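Local coordinates for protein cellulose hydrolase (Bacillus licheniformis, PDB 4YZT) that hydrolyses internal beta-1,4-glucosidic bonds of cellulose as a three-module endoglucanase of glycoside hydrolase family 5, at residues E251-V256 / D288-L293; T461-V466 / G499-K504. One frame throughout, in Å; residues are numbered along the deposited sequence.

Overall arrangement
Both contacts are buried and apolar, but they belong to different modules and share no helix or strand. Interaction 1 joins helices 243-261 and 280-296, two outer helices of the TIM barrel that carries the cellotetraose site. Interaction 2 joins strands of two sheets that face each other in the C-terminal module. The first is a helix pair in which one isoleucine meets two residues. The second is a sheet pair built from two separate aliphatic couples. Neither contact uses charge; the Asp288-Arg292 salt bridge lies within one segment of interaction 1 and takes no part in the meeting. Their centres are 32 Å apart, on opposite sides of the centre of the chain, and they do not touch.

Interaction 1: residues E251-V256 / D288-L293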
loop_
_atom_site.group_PDB
_atom_site.type_symbol
_atom_site.label_atom_id
_atom_site.label_comp_id
_atom_site.label_asym_id
_atom_site.label_seq_id
_atom_site.Cartn_x
_atom_site.Cartn_y
_atom_site.Cartn_z
ATOM N N GLU A 251 5.252 -2.906 18.736
ATOM C CA GLU A 251 4.329 -3.212 19.828
ATOM C C GLU A 251 2.929 -3.532 19.309
ATOM O O GLU A 251 2.181 -4.256 19.952
ATOM C CB GLU A 251 4.275 -2.062 20.839
ATOM C CG GLU A 251 5.513 -1.957 21.752
ATOM C CD GLU A 251 6.097 -3.322 22.187
ATOM O OE1 GLU A 251 5.418 -4.083 22.917
ATOM O OE2 GLU A 251 7.253 -3.626 21.808
ATOM N N ASP A 252 2.586 -3.018 18.134
ATOM C CA ASP A 252 1.323 -3.367 17.495
ATOM C C ASP A 252 1.223 -4.860 17.177
ATOM O O ASP A 252 0.198 -5.479 17.445
ATOM C CB ASP A 252 1.118 -2.564 16.202
ATOM C CG ASP A 252 0.431 -1.226 16.445
ATOM O OD1 ASP A 252 -0.013 -0.976 17.586
ATOM O OD2 ASP A 252 0.324 -0.430 15.487
ATOM N N ILE A 253 2.279 -5.439 16.620
ATOM C CA ILE A 253 2.166 -6.787 16.063
ATOM C C ILE A 253 2.762 -7.884 16.967
ATOM O O ILE A 253 2.378 -9.051 16.856
ATOM C CB ILE A 253 2.813 -6.849 14.659
ATOM C CG1 ILE A 253 4.335 -6.796 14.747
ATOM C CG2 ILE A 253 2.282 -5.707 13.783
ATOM C CD1 ILE A 253 5.009 -6.950 13.391
ATOM N N LYS A 254 3.669 -7.517 17.873
ATOM C CA LYS A 254 4.219 -8.489 18.838
ATOM C C LYS A 254 3.170 -9.329 19.611
ATOM O O LYS A 254 3.368 -10.532 19.799
ATOM C CB LYS A 254 5.136 -7.768 19.838
ATOM C CG LYS A 254 5.824 -8.689 20.854
ATOM C CD LYS A 254 6.732 -7.887 21.776
ATOM C CE LYS A 254 7.438 -8.769 22.787
ATOM N NZ LYS A 254 8.382 -7.962 23.608
ATOM N N PRO A 255 2.053 -8.724 20.069
ATOM C CA PRO A 255 1.069 -9.562 20.777
ATOM C C PRO A 255 0.455 -10.674 19.922
ATOM O O PRO A 255 -0.039 -11.666 20.480
ATOM C CB PRO A 255 -0.012 -8.554 21.192
ATOM C CG PRO A 255 0.699 -7.260 21.288
ATOM C CD PRO A 255 1.721 -7.292 20.184
ATOM N N VAL A 256 0.476 -10.518 18.600
ATOM C CA VAL A 256 -0.076 -11.541 17.709
ATOM C C VAL A 256 0.897 -12.711 17.655
ATOM O O VAL A 256 0.493 -13.878 17.627
ATOM C CB VAL A 256 -0.350 -10.992 16.289
ATOM C CG1 VAL A 256 -0.810 -12.101 15.351
ATOM C CG2 VAL A 256 -1.400 -9.890 16.349
ATOM N N ASP A 288 10.676 -1.271 4.760
ATOM C CA ASP A 288 11.737 -2.110 5.304
ATOM C C ASP A 288 11.468 -2.475 6.758
ATOM O O ASP A 288 11.655 -3.619 7.165
ATOM C CB ASP A 288 13.103 -1.425 5.207
ATOM C CG ASP A 288 14.208 -2.273 5.805
ATOM O OD1 ASP A 288 14.617 -3.271 5.166
ATOM O OD2 ASP A 288 14.656 -1.960 6.928
ATOM N N THR A 289 11.015 -1.495 7.533
ATOM C CA THR A 289 10.785 -1.713 8.954
ATOM C C THR A 289 9.637 -2.687 9.161
ATOM O O THR A 289 9.774 -3.651 9.921
ATOM C CB THR A 289 10.474 -0.395 9.693
ATOM O OG1 THR A 289 11.565 0.518 9.511
ATOM C CG2 THR A 289 10.271 -0.640 11.183
ATOM N N PHE A 290 8.513 -2.448 8.485
ATOM C CA PHE A 290 7.374 -3.338 8.666
ATOM C C PHE A 290 7.643 -4.753 8.161
ATOM O O PHE A 290 7.308 -5.725 8.837
ATOM C CB PHE A 290 6.112 -2.814 7.985
ATOM C CG PHE A 290 4.924 -3.683 8.248
ATOM C CD1 PHE A 290 4.317 -3.670 9.496
ATOM C CD2 PHE A 290 4.444 -4.552 7.274
ATOM C CE1 PHE A 290 3.246 -4.497 9.770
ATOM C CE2 PHE A 290 3.365 -5.379 7.537
ATOM C CZ PHE A 290 2.767 -5.352 8.781
ATOM N N VAL A 291 8.231 -4.888 6.980
ATOM C CA VAL A 291 8.430 -6.233 6.450
ATOM C C VAL A 291 9.443 -7.005 7.304
ATOM O O VAL A 291 9.265 -8.204 7.538
ATOM C CB VAL A 291 8.867 -6.199 4.970
ATOM C CG1 VAL A 291 9.147 -7.632 4.449
ATOM C CG2 VAL A 291 7.772 -5.550 4.147
ATOM N N ARG A 292 10.483 -6.326 7.789
ATOM C CA ARG A 292 11.452 -6.990 8.665
ATOM C C ARG A 292 10.797 -7.425 9.971
ATOM O O ARG A 292 11.118 -8.477 10.499
ATOM C CB ARG A 292 12.669 -6.096 8.953
ATOM C CG ARG A 292 13.614 -5.953 7.758
ATOM C CD ARG A 292 15.048 -5.612 8.158
ATOM N NE ARG A 292 15.229 -4.224 8.582
ATOM C CZ ARG A 292 15.236 -3.819 9.850
ATOM N NH1 ARG A 292 15.059 -4.696 10.829
ATOM N NH2 ARG A 292 15.414 -2.533 10.140
ATOM N N LEU A 293 9.877 -6.621 10.496
ATOM C CA LEU A 293 9.178 -6.997 11.723
ATOM C C LEU A 293 8.254 -8.200 11.493
ATOM O O LEU A 293 8.213 -9.120 12.316
ATOM C CB LEU A 293 8.389 -5.817 12.287
ATOM C CG LEU A 293 9.217 -4.727 12.966
ATOM C CD1 LEU A 293 8.356 -3.468 13.234
ATOM C CD2 LEU A 293 9.811 -5.272 14.266
#
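Ile253 reaches from its helix toward Leu293 and Phe290 with two different branches. The longer branch ends in CD1, which lies 3.7 Å from CB of Leu293 and so rests at the root of that side chain, close to the helix backbone. The CD1 methyl is also 4.0 Å from the carbonyl carbon C of Leu293. The torsions account for this reach. CG1 stands between the backbone N and the carbonyl carbon (chi1 73°), and the chain beyond it is extended (chi2 176°), which carries CD1 outward to the second helix. The shorter branch, CG2, approaches CE1 of Phe290 obliquely at 4.3 Å, a looser contact. Phe290 has CG anti to its backbone N (chi1 -176°), and its ring end comes nearer to Ile253 than its CB direction alone would suggest. All three residues are buried, and the contact is purely apolar. Within segment 288-293, a salt bridge spans one helical turn, from Arg292 to Asp288. Arg292 NE donates to Asp288 OD2 at 2.9 Å, on the syn side of the carboxylate but tilted out of its plane. Asp288 OD1 has a second partner in Asn336 ND2, so both carboxylate oxygens are engaged. The two helices belong to the outer layer of a TIM barrel, and strand 267-272 lies between them in the chain. Met249 of helix 243-261 also packs on Phe290 and Leu293. On the barrel side, the Phe290 ring meets Tyr224 and Tyr272, at the ends of strands 218-224 and 267-272.

Interaction 2: residues T461-V466 / G499-K504; sequences TKLATV and GDLYLK
The hydrophobic interior between two beta sheets of the C-terminal module contains this contact, formed by Leu463 and Val466 with Leu501 and Leu503. Leu463 and Leu501 meet through single methyls, CD1 of Leu463 lying 4.2 Å from CD2 of Leu501. Their side chains cross at a slant. The two leucines use different first torsions to bring these methyls together: CG of Leu463 is anti to the backbone N (chi1 -180°), CG of Leu501 anti to the carbonyl carbon (chi1 -54°). Further along, Val466 CG1 comes to 4.5 Å from CD2 of Leu503, a lighter touch. Leu503 reaches it with the end of its side chain. The pairing is of the face-to-face kind found in a beta sandwich: strand 462-470 borders a mixed sheet beside 515-522, while 500-503 runs in an antiparallel sheet between 452-457 and 494-497. The touching parts run 27° apart, and the CA atoms of Leu463 and Leu501 are 8.1 Å apart. Between the two side-chain pairs, Ala464 and Thr465 both face Glu520 in a classic beta bulge. Phe494 of strand 494-497 packs against both Leu463 and Val466. The carbonyls of Leu463 and Ala464 accept hydrogen bonds from Asn278 ND2 and Asn233 ND2, respectively, of the catalytic module.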
loop_
_atom_site.group_PDB
_atom_site.type_symbol
_atom_site.label_atom_id
_atom_site.label_comp_id
_atom_site.label_asym_id
_atom_site.label_seq_id
_atom_site.Cartn_x
_atom_site.Cartn_y
_atom_site.Cartn_z
ATOM N N THR A 461 9.985 21.161 -8.076
ATOM C CA THR A 461 9.388 20.870 -6.784
ATOM C C THR A 461 8.255 19.853 -6.942
ATOM O O THR A 461 7.784 19.610 -8.049
ATOM C CB THR A 461 8.850 22.136 -6.083
ATOM O OG1 THR A 461 7.713 22.641 -6.786
ATOM C CG2 THR A 461 9.918 23.205 -5.997
ATOM N N LYS A 462 7.836 19.259 -5.826
ATOM C CA LYS A 462 6.798 18.233 -5.825
ATOM C C LYS A 462 5.772 18.529 -4.756
ATOM O O LYS A 462 6.108 19.035 -3.678
ATOM C CB LYS A 462 7.391 16.837 -5.587
ATOM C CG LYS A 462 8.536 16.457 -6.510
ATOM C CD LYS A 462 9.257 15.237 -5.970
ATOM C CE LYS A 462 10.341 14.756 -6.924
ATOM N NZ LYS A 462 11.015 13.545 -6.378
ATOM N N LEU A 463 4.519 18.198 -5.031
ATOM C CA LEU A 463 3.463 18.431 -4.048
ATOM C C LEU A 463 3.619 17.505 -2.836
ATOM O O LEU A 463 3.841 16.297 -2.991
ATOM C CB LEU A 463 2.090 18.227 -4.680
ATOM C CG LEU A 463 0.888 18.447 -3.759
ATOM C CD1 LEU A 463 0.847 19.890 -3.246
ATOM C CD2 LEU A 463 -0.379 18.084 -4.514
ATOM N N ALA A 464 3.521 18.081 -1.639
ATOM C CA ALA A 464 3.621 17.321 -0.397
ATOM C C ALA A 464 2.269 17.186 0.308
ATOM O O ALA A 464 1.795 16.072 0.570
ATOM C CB ALA A 464 4.622 17.978 0.522
ATOM N N THR A 465 1.654 18.329 0.618
ATOM C CA THR A 465 0.328 18.339 1.226
ATOM C C THR A 465 -0.332 19.707 0.988
ATOM O O THR A 465 0.271 20.602 0.397
ATOM C CB THR A 465 0.398 18.012 2.745
ATOM O OG1 THR A 465 -0.932 17.916 3.284
ATOM C CG2 THR A 465 1.162 19.078 3.495
ATOM N N VAL A 466 -1.576 19.863 1.420
ATOM C CA VAL A 466 -2.291 21.119 1.233
ATOM C C VAL A 466 -3.094 21.432 2.498
ATOM O O VAL A 466 -3.672 20.522 3.080
ATOM C CB VAL A 466 -3.275 21.063 0.029
ATOM C CG1 VAL A 466 -3.817 22.467 -0.285
ATOM C CG2 VAL A 466 -2.623 20.449 -1.197
ATOM N N GLY A 499 2.072 18.114 -13.640
ATOM C CA GLY A 499 2.697 19.367 -13.254
ATOM C C GLY A 499 1.749 20.460 -12.773
ATOM O O GLY A 499 2.204 21.530 -12.363
ATOM N N ASP A 500 0.443 20.200 -12.834
ATOM C CA ASP A 500 -0.561 21.137 -12.342
ATOM C C ASP A 500 -1.156 20.687 -10.997
ATOM O O ASP A 500 -1.159 19.502 -10.658
ATOM C CB ASP A 500 -1.680 21.302 -13.380
ATOM C CG ASP A 500 -1.162 21.776 -14.730
ATOM O OD1 ASP A 500 -0.326 22.704 -14.770
ATOM O OD2 ASP A 500 -1.587 21.214 -15.757
ATOM N N LEU A 501 -1.645 21.651 -10.231
ATOM C CA LEU A 501 -2.240 21.391 -8.935
ATOM C C LEU A 501 -3.761 21.391 -9.037
ATOM O O LEU A 501 -4.333 22.164 -9.813
ATOM C CB LEU A 501 -1.777 22.447 -7.928
ATOM C CG LEU A 501 -0.260 22.606 -7.798
ATOM C CD1 LEU A 501 0.098 23.870 -7.032
ATOM C CD2 LEU A 501 0.354 21.376 -7.117
ATOM N N TYR A 502 -4.414 20.550 -8.237
ATOM C CA TYR A 502 -5.867 20.408 -8.298
ATOM C C TYR A 502 -6.482 20.376 -6.907
ATOM O O TYR A 502 -5.963 19.708 -6.013
ATOM C CB TYR A 502 -6.256 19.126 -9.040
ATOM C CG TYR A 502 -5.978 19.134 -10.536
ATOM C CD1 TYR A 502 -6.978 19.464 -11.441
ATOM C CD2 TYR A 502 -4.723 18.784 -11.035
ATOM C CE1 TYR A 502 -6.733 19.464 -12.813
ATOM C CE2 TYR A 502 -4.465 18.788 -12.393
ATOM C CZ TYR A 502 -5.476 19.122 -13.277
ATOM O OH TYR A 502 -5.237 19.133 -14.632
ATOM N N LEU A 503 -7.582 21.106 -6.735
ATOM C CA LEU A 503 -8.468 20.923 -5.595
ATOM C C LEU A 503 -9.712 20.168 -6.035
ATOM O O LEU A 503 -10.372 20.541 -7.017
ATOM C CB LEU A 503 -8.884 22.261 -4.983
ATOM C CG LEU A 503 -7.812 23.029 -4.220
ATOM C CD1 LEU A 503 -8.358 24.382 -3.834
ATOM C CD2 LEU A 503 -7.403 22.235 -2.975
ATOM N N LYS A 504 -10.042 19.120 -5.299
ATOM C CA LYS A 504 -11.180 18.290 -5.648
ATOM C C LYS A 504 -12.502 19.033 -5.452
ATOM O O LYS A 504 -12.629 19.893 -4.581
ATOM C CB LYS A 504 -11.163 16.995 -4.826
ATOM C CG LYS A 504 -10.018 16.065 -5.194
ATOM C CD LYS A 504 -10.347 15.183 -6.385
ATOM C CE LYS A 504 -11.336 14.114 -5.998
ATOM N NZ LYS A 504 -11.231 12.912 -6.862
#